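Local coordinates for ribokinase (Giardia lamblia, PDB 6WHJ), which probably catalyses the ATP- and magnesium-dependent phosphorylation of ribose at O-5, giving D-ribose 5-phosphate, at residues C214-M219 and G244-Q249. Residues are numbered along the deposited sequence; the frame is centred on the assembly and turned at random.
Sequences CDDSMM and GSRIVQ
Met-219 sets its sulfur over one face of the Arg-246 guanidinium, its SD 3.9 Å from NH2 and displaced toward the rim of the flat group. At the edge of the same group stands Asp-216, and the pair illustrates how an arginine can use face and edge at once. OD1 of Asp-216 takes a salt-bridging hydrogen bond from NH1 of Arg-246 at 2.8 Å, with an N-H...O angle of 154°. The donor approaches on the syn side of the carboxylate but somewhat out of its plane, and the two flat groups are inclined by 50°. NH2 of Arg-246 adds a weak second bond to OD1 of Asp-216 at 3.4 Å, so a single carboxylate oxygen accepts from both terminal nitrogens, unequally. Bends at chi2 (-78°) and chi3 fold the arginine chain on its way from the strand to the helix. One turn separates its two partners, at the start of a helix N-capped by Asp-215, whose OD1 accepts from Met-218 N at 2.9 Å. The carboxylate of Asp-216 in this first turn would probably also interact favourably with the helix dipole. Helix 216-228 thus packs its N-terminal end against antiparallel strand 245-249, which follows Gly-244 of the probable ATP site, near one edge of the large alpha/beta sheet of this PfkB-family fold; Met-219 also touches Phe-238 of the adjacent strand 235-239, while Ile-247 packs against helix 301-318.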
loop_
_atom_site.group_PDB
_atom_site.type_symbol
_atom_site.label_atom_id
_atom_site.label_comp_id
_atom_site.label_asym_id
_atom_site.label_seq_id
_atom_site.Cartn_x
_atom_site.Cartn_y
_atom_site.Cartn_z
ATOM N N CYS B 214 -29.960 -4.016 11.839
ATOM C CA CYS B 214 -30.996 -3.038 12.152
ATOM C C CYS B 214 -32.318 -3.506 11.550
ATOM O O CYS B 214 -32.371 -3.914 10.383
ATOM C CB CYS B 214 -30.621 -1.632 11.669
ATOM S SG CYS B 214 -30.348 -1.399 9.912
ATOM N N ASP B 215 -33.379 -3.433 12.352
ATOM C CA ASP B 215 -34.695 -3.975 12.052
ATOM C C ASP B 215 -35.581 -3.024 11.237
ATOM O O ASP B 215 -35.167 -1.937 10.824
ATOM C CB ASP B 215 -35.357 -4.365 13.376
ATOM C CG ASP B 215 -35.631 -3.159 14.287
ATOM O OD1 ASP B 215 -35.658 -2.003 13.810
ATOM O OD2 ASP B 215 -35.792 -3.369 15.506
ATOM N N ASP B 216 -36.833 -3.450 11.013
ATOM C CA ASP B 216 -37.764 -2.732 10.138
ATOM C C ASP B 216 -38.141 -1.360 10.670
ATOM O O ASP B 216 -38.383 -0.439 9.877
ATOM C CB ASP B 216 -39.027 -3.554 9.918
ATOM C CG ASP B 216 -38.908 -4.493 8.761
ATOM O OD1 ASP B 216 -37.895 -4.420 8.035
ATOM O OD2 ASP B 216 -39.825 -5.315 8.597
ATOM N N SER B 217 -38.232 -1.209 11.989
ATOM C CA SER B 217 -38.529 0.104 12.545
ATOM C C SER B 217 -37.337 1.031 12.377
ATOM O O SER B 217 -37.509 2.239 12.162
ATOM C CB SER B 217 -38.914 -0.031 14.017
ATOM O OG SER B 217 -39.077 1.238 14.604
ATOM N N MET B 218 -36.124 0.472 12.453
ATOM C CA MET B 218 -34.918 1.255 12.224
ATOM C C MET B 218 -34.810 1.693 10.767
ATOM O O MET B 218 -34.395 2.822 10.484
ATOM C CB MET B 218 -33.688 0.445 12.629
ATOM C CG MET B 218 -32.767 1.163 13.580
ATOM S SD MET B 218 -32.345 2.812 12.986
ATOM C CE MET B 218 -32.535 3.756 14.501
ATOM N N MET B 219 -35.180 0.822 9.821
ATOM C CA MET B 219 -35.071 1.230 8.425
ATOM C C MET B 219 -36.086 2.302 8.059
ATOM O O MET B 219 -35.794 3.147 7.199
ATOM C CB MET B 219 -35.160 0.034 7.479
ATOM C CG MET B 219 -33.817 -0.687 7.358
ATOM S SD MET B 219 -33.803 -2.091 6.240
ATOM C CE MET B 219 -33.326 -3.403 7.362
ATOM N N GLY B 244 -28.844 -10.142 1.323
ATOM C CA GLY B 244 -29.487 -9.706 0.094
ATOM C C GLY B 244 -29.670 -8.201 0.034
ATOM O O GLY B 244 -28.776 -7.458 0.445
ATOM N N SER B 245 -30.829 -7.726 -0.412
ATOM C CA SER B 245 -31.060 -6.290 -0.476
ATOM C C SER B 245 -32.500 -5.989 -0.083
ATOM O O SER B 245 -33.322 -6.886 0.119
ATOM C CB SER B 245 -30.742 -5.713 -1.865
ATOM O OG SER B 245 -31.152 -6.590 -2.897
ATOM N N ARG B 246 -32.789 -4.701 0.055
ATOM C CA ARG B 246 -34.085 -4.250 0.545
ATOM C C ARG B 246 -34.413 -2.936 -0.137
ATOM O O ARG B 246 -33.659 -1.967 -0.001
ATOM C CB ARG B 246 -34.062 -4.077 2.061
ATOM C CG ARG B 246 -34.797 -5.156 2.801
ATOM C CD ARG B 246 -36.276 -4.906 2.731
ATOM N NE ARG B 246 -36.652 -3.705 3.467
ATOM C CZ ARG B 246 -37.199 -3.709 4.679
ATOM N NH1 ARG B 246 -37.432 -4.858 5.300
ATOM N NH2 ARG B 246 -37.523 -2.563 5.271
ATOM N N ILE B 247 -35.517 -2.909 -0.875
ATOM C CA ILE B 247 -35.981 -1.705 -1.553
ATOM C C ILE B 247 -37.122 -1.123 -0.735
ATOM O O ILE B 247 -38.121 -1.805 -0.479
ATOM C CB ILE B 247 -36.432 -2.011 -2.987
ATOM C CG1 ILE B 247 -35.278 -2.617 -3.778
ATOM C CG2 ILE B 247 -36.930 -0.746 -3.668
ATOM C CD1 ILE B 247 -35.711 -3.288 -5.044
ATOM N N VAL B 248 -36.987 0.135 -0.335
ATOM C CA VAL B 248 -38.027 0.841 0.397
ATOM C C VAL B 248 -38.409 2.072 -0.399
ATOM O O VAL B 248 -37.535 2.851 -0.796
ATOM C CB VAL B 248 -37.582 1.228 1.819
ATOM C CG1 VAL B 248 -38.729 1.877 2.575
ATOM C CG2 VAL B 248 -37.078 0.005 2.569
ATOM N N GLN B 249 -39.709 2.243 -0.632
ATOM C CA GLN B 249 -40.222 3.443 -1.277
ATOM C C GLN B 249 -40.324 4.568 -0.258
ATOM O O GLN B 249 -40.722 4.341 0.886
ATOM C CB GLN B 249 -41.606 3.184 -1.865
ATOM C CG GLN B 249 -42.059 4.254 -2.837
ATOM C CD GLN B 249 -43.230 3.807 -3.675
ATOM O OE1 GLN B 249 -43.786 2.732 -3.463
ATOM N NE2 GLN B 249 -43.577 4.606 -4.675
#